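Local coordinates for protein fructose-bisphosphate aldolase (Plasmodium falciparum, PDB 4TR9) that belongs to the class I fructose-bisphosphate aldolase family, whose members fold as a TIM barrel, and binds N'-[(E)-(2,4-dichlorophenyl)methylidene]-3,4-dihydroxybenzohydrazide in a pocket, at residues A39-Q44 with A311-V316; T45-F50 with L55-E60; N61-R66 with V97-L102. All coordinates share one frame; numbering follows the deposited sequence. Where two conformers were deposited one is given.

Interaction 1: A39-Q44 with A311-V316; sequences ADESTQ and ALQASV. With 38D (N'-[(E)-(2,4-dichlorophenyl)methylidene]-3,4-dihydroxybenzohydrazide), chain K.
Glu41 OE2 has two neighbours: the side-chain amide of Gln313 approaches it, and an aromatic side chain of the bound peptide is hydrogen-bonded to it. The contact joins two parts of the TIM barrel that are 267 residues apart in sequence but adjacent in space, the loop leaving strand 35-39 and helix 310-320, which follows the neighbouring strand 303-308. The amide end of Gln313 comes close to Glu41 OE2, but the amide is probably turned over in the model, so the identity of the atom facing OE2 stays doubtful. The two side chains come from opposite directions, and the carboxylate and amide planes stand 77° apart, which excludes a flat stack.

Gln313 reaches across because its chain is extended beyond CG (chi2 177°), whereas Glu41 is bent at chi2 (82°), turning its carboxylate toward the helix. Ala39 borders the same amide group with CA and, slightly farther, its methyl. Only 95 Å² is buried between the segments, yet all three touching residues are buried within the assembly.

On the ligand side, Asp40 contributes to the pocket of N'-[(E)-(2,4-dichlorophenyl)methylidene]-3,4-dihydroxybenzohydrazide. Asp40 OD2 forms a salt bridge with Lys152, another pocket residue, which should help to fix how the carboxylate is turned. Asp40 OD1 accepts a weak hydrogen bond of 3.3 Å from ligand O07, and both carboxylate oxygens of Asp40, OD1 and OD2, lie 3.2 Å from the ring carbon C05 of the ligand.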
loop_
_atom_site.group_PDB
_atom_site.type_symbol
_atom_site.label_atom_id
_atom_site.label_comp_id
_atom_site.label_asym_id
_atom_site.label_seq_id
_atom_site.Cartn_x
_atom_site.Cartn_y
_atom_site.Cartn_z
ATOM N N ALA A 39 1.998 33.655 -11.659
ATOM C CA ALA A 39 1.084 34.787 -11.558
ATOM C C ALA A 39 -0.368 34.322 -11.591
ATOM O O ALA A 39 -1.212 34.938 -12.243
ATOM C CB ALA A 39 1.349 35.784 -12.676
ATOM N N ASP A 40 -0.650 33.232 -10.886
ATOM C CA ASP A 40 -1.989 32.657 -10.867
ATOM C C ASP A 40 -2.676 32.849 -9.519
ATOM O O ASP A 40 -3.302 31.928 -8.996
ATOM C CB ASP A 40 -1.933 31.168 -11.216
ATOM C CG ASP A 40 -0.904 30.418 -10.397
ATOM O OD1 ASP A 40 0.126 31.022 -10.035
ATOM O OD2 ASP A 40 -1.125 29.221 -10.115
ATOM N N GLU A 41 -2.558 34.050 -8.963
ATOM C CA GLU A 41 -3.204 34.371 -7.697
ATOM C C GLU A 41 -4.712 34.497 -7.877
ATOM O O GLU A 41 -5.181 35.088 -8.850
ATOM C CB GLU A 41 -2.640 35.669 -7.109
ATOM C CG GLU A 41 -1.152 35.631 -6.792
ATOM C CD GLU A 41 -0.282 35.884 -8.009
ATOM O OE1 GLU A 41 -0.824 36.296 -9.055
ATOM O OE2 GLU A 41 0.945 35.669 -7.916
ATOM N N SER A 42 -5.469 33.940 -6.938
ATOM C CA SER A 42 -6.924 34.037 -6.978
ATOM C C SER A 42 -7.372 35.453 -6.630
ATOM O O SER A 42 -6.549 36.315 -6.325
ATOM C CB SER A 42 -7.563 33.027 -6.024
ATOM O OG SER A 42 -7.195 33.284 -4.681
ATOM N N THR A 43 -8.681 35.684 -6.676
ATOM C CA THR A 43 -9.235 37.007 -6.411
ATOM C C THR A 43 -8.936 37.470 -4.987
ATOM O O THR A 43 -8.508 38.603 -4.772
ATOM C CB THR A 43 -10.757 37.034 -6.639
ATOM O OG1 THR A 43 -11.053 36.562 -7.959
ATOM C CG2 THR A 43 -11.296 38.447 -6.477
ATOM N N GLN A 44 -9.159 36.587 -4.019
ATOM C CA GLN A 44 -8.905 36.912 -2.621
ATOM C C GLN A 44 -7.408 36.921 -2.317
ATOM O O GLN A 44 -6.967 37.540 -1.349
ATOM C CB GLN A 44 -9.622 35.924 -1.700
ATOM C CG GLN A 44 -9.159 34.484 -1.847
ATOM C CD GLN A 44 -9.863 33.544 -0.889
ATOM O OE1 GLN A 44 -10.821 33.927 -0.217
ATOM N NE2 GLN A 44 -9.389 32.305 -0.820
ATOM N N ALA A 311 8.789 35.829 -5.104
ATOM C CA ALA A 311 10.181 36.231 -5.285
ATOM C C ALA A 311 10.395 37.055 -6.552
ATOM O O ALA A 311 11.490 37.565 -6.787
ATOM C CB ALA A 311 11.078 35.004 -5.303
ATOM N N LEU A 312 9.352 37.183 -7.366
ATOM C CA LEU A 312 9.457 37.911 -8.625
ATOM C C LEU A 312 8.548 39.134 -8.678
ATOM O O LEU A 312 8.763 40.034 -9.487
ATOM C CB LEU A 312 9.133 36.988 -9.802
ATOM C CG LEU A 312 10.160 35.907 -10.143
ATOM C CD1 LEU A 312 9.624 34.981 -11.222
ATOM C CD2 LEU A 312 11.474 36.539 -10.579
ATOM N N GLN A 313 7.539 39.169 -7.814
ATOM C CA GLN A 313 6.504 40.194 -7.907
ATOM C C GLN A 313 6.431 41.123 -6.698
ATOM O O GLN A 313 5.777 42.165 -6.758
ATOM C CB GLN A 313 5.140 39.536 -8.115
ATOM C CG GLN A 313 5.040 38.695 -9.375
ATOM C CD GLN A 313 3.692 38.013 -9.510
ATOM O OE1 GLN A 313 3.610 36.788 -9.592
ATOM N NE2 GLN A 313 2.627 38.806 -9.537
ATOM N N ALA A 314 7.092 40.748 -5.607
ATOM C CA ALA A 314 7.010 41.512 -4.364
ATOM C C ALA A 314 7.505 42.948 -4.534
ATOM O O ALA A 314 6.831 43.895 -4.126
ATOM C CB ALA A 314 7.793 40.814 -3.263
ATOM N N SER A 315 8.677 43.105 -5.140
ATOM C CA SER A 315 9.259 44.428 -5.338
ATOM C C SER A 315 8.608 45.159 -6.507
ATOM O O SER A 315 8.619 46.389 -6.562
ATOM C CB SER A 315 10.768 44.320 -5.563
ATOM O OG SER A 315 11.425 43.845 -4.402
ATOM N N VAL A 316 8.045 44.398 -7.440
ATOM C CA VAL A 316 7.375 44.976 -8.599
ATOM C C VAL A 316 6.131 45.747 -8.175
ATOM O O VAL A 316 5.910 46.879 -8.606
ATOM C CB VAL A 316 6.981 43.893 -9.620
ATOM C CG1 VAL A 316 6.196 44.505 -10.768
ATOM C CG2 VAL A 316 8.218 43.180 -10.136
HETATM N N12 38D K . -3.438 30.902 -1.468
HETATM C C13 38D K . -2.620 31.317 -0.363
HETATM C C15 38D K . -4.740 31.861 0.834
HETATM C C17 38D K . -4.929 31.767 3.219
HETATM C C20 38D K . -2.840 31.222 2.178
HETATM C C01 38D K . -0.495 29.635 -4.362
HETATM C C02 38D K . 0.508 29.263 -5.257
HETATM O O03 38D K . 1.664 28.582 -4.818
HETATM C C04 38D K . 0.371 29.569 -6.604
HETATM C C05 38D K . -0.755 30.235 -7.054
HETATM C C06 38D K . -1.751 30.605 -6.169
HETATM O O07 38D K . 1.373 29.204 -7.531
HETATM C C08 38D K . -1.623 30.298 -4.831
HETATM C C09 38D K . -2.743 30.734 -3.880
HETATM O O10 38D K . -3.764 31.242 -4.330
HETATM N N11 38D K . -2.537 30.539 -2.472
HETATM C C14 38D K . -3.420 31.464 0.927
HETATM C C16 38D K . -5.502 32.011 1.982
HETATM CL CL1 38D K . -5.908 31.963 4.645
HETATM C C19 38D K . -3.606 31.373 3.327
HETATM CL CL2 38D K . -1.177 30.725 2.336
#

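Interaction 2: T45-F50 with L55-E60; sequences TIKKRF and LENTIE. With 38D (N'-[(E)-(2,4-dichlorophenyl)methylidene]-3,4-dihydroxybenzohydrazide), chain K.
Two torsions bring Phe50 and Leu55 together: Phe50 CG is set beside its backbone N (chi1 -74°), while Leu55 CG is trans to its own N, and the two side chains run side by side in the same direction. They pack where helix 43-52 ends and the chain turns into helix 59-70, two successive helices in the connection between TIM-barrel strands 35-39 and 79-84. The evidence for a CH-pi contact is that Leu55 CD2 sits 3.8 Å from the Phe50 ring centroid, 18° off the ring normal. Ile46 O lies above the opposite face, toward the rim, so the ring is sandwiched between a methyl group and a helix carbonyl; Leu317 and Trp320 of helix 310-320 also touch the Phe50 side chain. The backbone adds a weak, bent hydrogen bond of 2.7 Å from Leu55 N to Phe50 O.

Asn57, at the centre of an inverse gamma turn, lays its amide across the first helix. Asn57 ND2 packs 3.3 Å from Lys47 CB. On the other branch, Asn57 OD1 lies 3.6 Å from Phe50 CD2, with the amide plane 73° from the ring plane; the approach to the ring is oblique. A water accepts a hydrogen bond of 2.9 Å from Asn57 N and a weak one from Lys47 NZ, linking the two segments. Just beyond, Thr58 is the N-cap of helix 59-70, its OG1 bonding to Asn61 N.

At the other end of the first segment, Thr45 belongs to the ligand pocket: Thr45 OG1, hydrogen-bonded with Ser42 OG, lies 3.1 Å from O10 of N'-[(E)-(2,4-dichlorophenyl)methylidene]-3,4-dihydroxybenzohydrazide.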
loop_
_atom_site.group_PDB
_atom_site.type_symbol
_atom_site.label_atom_id
_atom_site.label_comp_id
_atom_site.label_asym_id
_atom_site.label_seq_id
_atom_site.Cartn_x
_atom_site.Cartn_y
_atom_site.Cartn_z
ATOM N N THR A 45 -6.633 36.232 -3.149
ATOM C CA THR A 45 -5.186 36.167 -2.972
ATOM C C THR A 45 -4.515 37.430 -3.500
ATOM O O THR A 45 -3.664 38.018 -2.834
ATOM C CB THR A 45 -4.581 34.941 -3.682
ATOM O OG1 THR A 45 -5.198 33.745 -3.191
ATOM C CG2 THR A 45 -3.082 34.871 -3.436
ATOM N N ILE A 46 -4.909 37.843 -4.701
ATOM C CA ILE A 46 -4.353 39.040 -5.320
ATOM C C ILE A 46 -4.860 40.293 -4.607
ATOM O O ILE A 46 -4.278 41.370 -4.730
ATOM C CB ILE A 46 -4.705 39.113 -6.825
ATOM C CG1 ILE A 46 -3.780 40.091 -7.554
ATOM C CG2 ILE A 46 -6.166 39.488 -7.022
ATOM C CD1 ILE A 46 -2.320 39.702 -7.501
ATOM N N LYS A 47 -5.943 40.138 -3.851
ATOM C CA LYS A 47 -6.512 41.242 -3.087
ATOM C C LYS A 47 -5.557 41.697 -1.992
ATOM O O LYS A 47 -5.311 42.891 -1.826
ATOM C CB LYS A 47 -7.852 40.841 -2.470
ATOM C CG LYS A 47 -8.443 41.901 -1.557
ATOM C CD LYS A 47 -9.698 41.405 -0.863
ATOM C CE LYS A 47 -10.249 42.461 0.079
ATOM N NZ LYS A 47 -10.631 43.706 -0.644
ATOM N N LYS A 48 -5.016 40.734 -1.253
ATOM C CA LYS A 48 -4.104 41.025 -0.154
ATOM C C LYS A 48 -2.806 41.656 -0.652
ATOM O O LYS A 48 -2.062 42.259 0.120
ATOM C CB LYS A 48 -3.801 39.752 0.639
ATOM C CG LYS A 48 -5.034 39.088 1.230
ATOM C CD LYS A 48 -4.667 37.861 2.048
ATOM C CE LYS A 48 -5.908 37.191 2.619
ATOM N NZ LYS A 48 -6.699 38.123 3.469
ATOM N N ARG A 49 -2.539 41.509 -1.946
ATOM C CA ARG A 49 -1.376 42.136 -2.563
ATOM C C ARG A 49 -1.657 43.604 -2.862
ATOM O O ARG A 49 -0.832 44.472 -2.581
ATOM C CB ARG A 49 -0.984 41.401 -3.845
ATOM C CG ARG A 49 -0.693 39.928 -3.635
ATOM C CD ARG A 49 0.444 39.733 -2.650
ATOM N NE ARG A 49 0.385 38.424 -2.009
ATOM C CZ ARG A 49 -0.128 38.206 -0.803
ATOM N NH1 ARG A 49 -0.143 36.981 -0.297
ATOM N NH2 ARG A 49 -0.623 39.216 -0.100
ATOM N N PHE A 50 -2.829 43.876 -3.428
ATOM C CA PHE A 50 -3.220 45.242 -3.753
ATOM C C PHE A 50 -3.436 46.074 -2.492
ATOM O O PHE A 50 -3.256 47.292 -2.503
ATOM C CB PHE A 50 -4.487 45.249 -4.612
ATOM C CG PHE A 50 -4.258 44.829 -6.038
ATOM C CD1 PHE A 50 -2.974 44.710 -6.543
ATOM C CD2 PHE A 50 -5.330 44.564 -6.875
ATOM C CE1 PHE A 50 -2.762 44.326 -7.856
ATOM C CE2 PHE A 50 -5.124 44.182 -8.190
ATOM C CZ PHE A 50 -3.838 44.064 -8.679
ATOM N N LEU A 55 -4.274 49.705 -2.954
ATOM C CA LEU A 55 -4.871 49.684 -4.281
ATOM C C LEU A 55 -6.172 48.893 -4.260
ATOM O O LEU A 55 -6.242 47.817 -3.667
ATOM C CB LEU A 55 -3.893 49.083 -5.293
ATOM C CG LEU A 55 -4.378 48.932 -6.734
ATOM C CD1 LEU A 55 -4.698 50.290 -7.337
ATOM C CD2 LEU A 55 -3.338 48.199 -7.568
ATOM N N GLU A 56 -7.202 49.429 -4.905
ATOM C CA GLU A 56 -8.500 48.765 -4.944
ATOM C C GLU A 56 -8.451 47.530 -5.842
ATOM O O GLU A 56 -7.858 47.557 -6.921
ATOM C CB GLU A 56 -9.592 49.735 -5.414
ATOM C CG GLU A 56 -9.383 50.335 -6.804
ATOM C CD GLU A 56 -8.431 51.521 -6.815
ATOM O OE1 GLU A 56 -7.672 51.698 -5.839
ATOM O OE2 GLU A 56 -8.445 52.283 -7.806
ATOM N N ASN A 57 -9.068 46.445 -5.384
ATOM C CA ASN A 57 -9.057 45.189 -6.127
ATOM C C ASN A 57 -10.179 45.121 -7.157
ATOM O O ASN A 57 -11.192 44.453 -6.944
ATOM C CB ASN A 57 -9.155 44.001 -5.167
ATOM C CG ASN A 57 -8.987 42.666 -5.871
ATOM O OD1 ASN A 57 -8.395 42.588 -6.948
ATOM N ND2 ASN A 57 -9.509 41.607 -5.263
ATOM N N THR A 58 -9.992 45.818 -8.272
ATOM C CA THR A 58 -10.964 45.800 -9.358
ATOM C C THR A 58 -10.487 44.891 -10.484
ATOM O O THR A 58 -9.344 44.435 -10.480
ATOM C CB THR A 58 -11.212 47.212 -9.916
ATOM O OG1 THR A 58 -10.003 47.720 -10.494
ATOM C CG2 THR A 58 -11.673 48.146 -8.809
ATOM N N ILE A 59 -11.365 44.628 -11.445
ATOM C CA ILE A 59 -11.009 43.792 -12.584
ATOM C C ILE A 59 -10.069 44.555 -13.517
ATOM O O ILE A 59 -9.260 43.956 -14.228
ATOM C CB ILE A 59 -12.266 43.316 -13.355
ATOM C CG1 ILE A 59 -11.884 42.331 -14.464
ATOM C CG2 ILE A 59 -13.046 44.499 -13.911
ATOM C CD1 ILE A 59 -13.061 41.840 -15.279
ATOM N N GLU A 60 -10.164 45.881 -13.494
ATOM C CA GLU A 60 -9.291 46.723 -14.304
ATOM C C GLU A 60 -7.862 46.689 -13.776
ATOM O O GLU A 60 -6.908 46.654 -14.552
ATOM C CB GLU A 60 -9.802 48.167 -14.340
ATOM C CG GLU A 60 -11.001 48.393 -15.253
ATOM C CD GLU A 60 -12.299 47.869 -14.668
ATOM O OE1 GLU A 60 -12.358 47.661 -13.438
ATOM O OE2 GLU A 60 -13.260 47.666 -15.439
HETATM N N12 38D K . -3.438 30.902 -1.468
HETATM C C13 38D K . -2.620 31.317 -0.363
HETATM C C15 38D K . -4.740 31.861 0.834
HETATM C C17 38D K . -4.929 31.767 3.219
HETATM C C20 38D K . -2.840 31.222 2.178
HETATM C C01 38D K . -0.495 29.635 -4.362
HETATM C C02 38D K . 0.508 29.263 -5.257
HETATM O O03 38D K . 1.664 28.582 -4.818
HETATM C C04 38D K . 0.371 29.569 -6.604
HETATM C C05 38D K . -0.755 30.235 -7.054
HETATM C C06 38D K . -1.751 30.605 -6.169
HETATM O O07 38D K . 1.373 29.204 -7.531
HETATM C C08 38D K . -1.623 30.298 -4.831
HETATM C C09 38D K . -2.743 30.734 -3.880
HETATM O O10 38D K . -3.764 31.242 -4.330
HETATM N N11 38D K . -2.537 30.539 -2.472
HETATM C C14 38D K . -3.420 31.464 0.927
HETATM C C16 38D K . -5.502 32.011 1.982
HETATM CL CL1 38D K . -5.908 31.963 4.645
HETATM C C19 38D K . -3.606 31.373 3.327
HETATM CL CL2 38D K . -1.177 30.725 2.336
HETATM O O HOH W 1 -10.165 46.020 -2.778
#

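Interaction 3: N61-R66 with V97-L102; sequences NRASYR and VPMVNL
Nonpolar contact across the two segments is carried by Met99, whose terminal methyl reaches the side of helix 59-70 at Ala63. Met99 CE is 4.1 Å from Ala63 CB and nearer still to the main chain, 3.2 Å from Ala63 O. The methyl therefore meets the helix carbonyl oxygen more closely than the alanine methyl group. Met99 SD grazes the backbone one turn on, at 4.5 Å from Arg66 C. A bend at chi2 (-60°) sets this approach, and the pair of segments buries 120 Å².

In the TIM barrel, helix 59-70 leads into strand 79-84, and helix 99-105 into the adjacent strand 109-113. The methionine thus packs helix 99-105 against helix 59-70, and it also touches Asp67 of helix 59-70 and Thr88 of helix 86-89.

Hydrogen bonding occurs within segment 61-66. Arg62 O accepts from Arg66 N at 3.1 Å and, in the conformer given, from Arg66 NE at 3.2 Å, the donors arriving from opposite faces of the carbonyl plane. The NE bond is fairly straight (157°), with Arg62 O close to the guanidinium plane, but it is doubtful, resting on one of two deposited conformers of Arg66.

Among the charged groups, Arg62 NE forms a salt bridge with Glu87 OE2.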
loop_
_atom_site.group_PDB
_atom_site.type_symbol
_atom_site.label_atom_id
_atom_site.label_comp_id
_atom_site.label_asym_id
_atom_site.label_seq_id
_atom_site.Cartn_x
_atom_site.Cartn_y
_atom_site.Cartn_z
ATOM N N ASN A 61 -7.719 46.699 -12.455
ATOM C CA ASN A 61 -6.402 46.681 -11.829
ATOM C C ASN A 61 -5.712 45.329 -11.968
ATOM O O ASN A 61 -4.500 45.265 -12.176
ATOM C CB ASN A 61 -6.508 47.060 -10.352
ATOM C CG ASN A 61 -6.884 48.512 -10.150
ATOM O OD1 ASN A 61 -6.704 49.342 -11.042
ATOM N ND2 ASN A 61 -7.402 48.831 -8.970
ATOM N N ARG A 62 -6.483 44.253 -11.848
ATOM C CA ARG A 62 -5.942 42.911 -12.028
ATOM C C ARG A 62 -5.455 42.729 -13.460
ATOM O O ARG A 62 -4.392 42.156 -13.697
ATOM C CB ARG A 62 -6.987 41.847 -11.685
ATOM C CG ARG A 62 -7.368 41.801 -10.215
ATOM C CD ARG A 62 -8.173 40.553 -9.893
ATOM N NE ARG A 62 -9.426 40.497 -10.640
ATOM C CZ ARG A 62 -10.584 40.967 -10.188
ATOM N NH1 ARG A 62 -11.675 40.874 -10.934
ATOM N NH2 ARG A 62 -10.650 41.530 -8.990
ATOM N N ALA A 63 -6.237 43.229 -14.409
ATOM C CA ALA A 63 -5.852 43.186 -15.813
ATOM C C ALA A 63 -4.619 44.050 -16.055
ATOM O O ALA A 63 -3.686 43.634 -16.741
ATOM C CB ALA A 63 -7.003 43.641 -16.695
ATOM N N SER A 64 -4.620 45.248 -15.480
ATOM C CA SER A 64 -3.512 46.185 -15.643
ATOM C C SER A 64 -2.211 45.629 -15.072
ATOM O O SER A 64 -1.145 45.785 -15.669
ATOM C CB SER A 64 -3.840 47.523 -14.975
ATOM O OG SER A 64 -5.008 48.099 -15.531
ATOM N N TYR A 65 -2.303 44.978 -13.918
ATOM C CA TYR A 65 -1.118 44.448 -13.256
ATOM C C TYR A 65 -0.508 43.285 -14.028
ATOM O O TYR A 65 0.704 43.238 -14.237
ATOM C CB TYR A 65 -1.444 44.003 -11.831
ATOM C CG TYR A 65 -0.293 43.287 -11.167
ATOM C CD1 TYR A 65 0.931 43.915 -10.998
ATOM C CD2 TYR A 65 -0.429 41.981 -10.716
ATOM C CE1 TYR A 65 1.990 43.267 -10.398
ATOM C CE2 TYR A 65 0.624 41.324 -10.111
ATOM C CZ TYR A 65 1.830 41.973 -9.956
ATOM O OH TYR A 65 2.884 41.329 -9.356
ATOM N N ARG A 66 -1.348 42.345 -14.446
ATOM C CA ARG A 66 -0.886 41.189 -15.207
ATOM C C ARG A 66 -0.404 41.610 -16.590
ATOM O O ARG A 66 0.414 40.932 -17.208
ATOM C CB ARG A 66 -1.994 40.140 -15.322
ATOM C CG ARG A 66 -1.803 38.937 -14.409
ATOM C CD ARG A 66 -1.788 39.339 -12.942
ATOM N NE ARG A 66 -3.134 39.487 -12.397
ATOM C CZ ARG A 66 -3.773 38.538 -11.720
ATOM N NH1 ARG A 66 -4.997 38.759 -11.260
ATOM N NH2 ARG A 66 -3.188 37.368 -11.501
ATOM N N VAL A 97 -5.512 43.675 -26.606
ATOM C CA VAL A 97 -4.730 42.459 -26.784
ATOM C C VAL A 97 -4.938 41.485 -25.628
ATOM O O VAL A 97 -4.777 41.856 -24.465
ATOM C CB VAL A 97 -3.225 42.767 -26.908
ATOM C CG1 VAL A 97 -2.429 41.480 -27.061
ATOM C CG2 VAL A 97 -2.965 43.700 -28.077
ATOM N N PRO A 98 -5.308 40.235 -25.947
ATOM C CA PRO A 98 -5.421 39.175 -24.940
ATOM C C PRO A 98 -4.107 38.960 -24.195
ATOM O O PRO A 98 -3.036 39.134 -24.779
ATOM C CB PRO A 98 -5.790 37.942 -25.769
ATOM C CG PRO A 98 -6.455 38.493 -26.982
ATOM C CD PRO A 98 -5.741 39.780 -27.280
ATOM N N MET A 99 -4.192 38.591 -22.922
ATOM C CA MET A 99 -3.003 38.355 -22.112
ATOM C C MET A 99 -2.186 37.192 -22.662
ATOM O O MET A 99 -0.965 37.152 -22.511
ATOM C CB MET A 99 -3.391 38.085 -20.658
ATOM C CG MET A 99 -4.160 39.220 -20.005
ATOM S SD MET A 99 -3.223 40.759 -19.986
ATOM C CE MET A 99 -4.449 41.884 -19.328
ATOM N N VAL A 100 -2.870 36.250 -23.304
ATOM C CA VAL A 100 -2.218 35.093 -23.905
ATOM C C VAL A 100 -1.271 35.513 -25.027
ATOM O O VAL A 100 -0.157 34.999 -25.137
ATOM C CB VAL A 100 -3.255 34.092 -24.455
ATOM C CG1 VAL A 100 -2.563 32.927 -25.143
ATOM C CG2 VAL A 100 -4.151 33.593 -23.334
ATOM N N ASN A 101 -1.717 36.457 -25.852
ATOM C CA ASN A 101 -0.914 36.930 -26.974
ATOM C C ASN A 101 0.349 37.661 -26.525
ATOM O O ASN A 101 1.357 37.657 -27.231
ATOM C CB ASN A 101 -1.747 37.839 -27.879
ATOM C CG ASN A 101 -2.815 37.079 -28.640
ATOM O OD1 ASN A 101 -2.728 35.863 -28.807
ATOM N ND2 ASN A 101 -3.827 37.795 -29.114
ATOM N N LEU A 102 0.291 38.286 -25.353
ATOM C CA LEU A 102 1.459 38.955 -24.790
ATOM C C LEU A 102 2.549 37.939 -24.462
ATOM O O LEU A 102 3.739 38.231 -24.576
ATOM C CB LEU A 102 1.081 39.742 -23.534
ATOM C CG LEU A 102 0.074 40.881 -23.705
ATOM C CD1 LEU A 102 -0.185 41.570 -22.374
ATOM C CD2 LEU A 102 0.558 41.879 -24.745
#

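Helix 59-70 and the segments 39-44 and 45-50 tie the three contacts together. Interactions 1 and 2 have centres about 10 Å apart and share helix 43-52; Thr43 O and Asn57 ND2, 3.2 Å apart, form a weak hydrogen bond between them. Interaction 2 passes to interaction 3 through Asn57 OD1, which accepts from Arg62 NH2 at 3.2 Å. Between interactions 1 and 3, with centres about 14 Å apart, Glu41 OE1 and Arg66 NH2 make a long, weak ion pair at 3.6 Å, doubtful because Arg66 has two conformers. N'-[(E)-(2,4-dichlorophenyl)methylidene]-3,4-dihydroxybenzohydrazide touches Asp40 of interaction 1 and Thr45 of interaction 2, whereas the side chain of Arg66 stays about 9 Å from it.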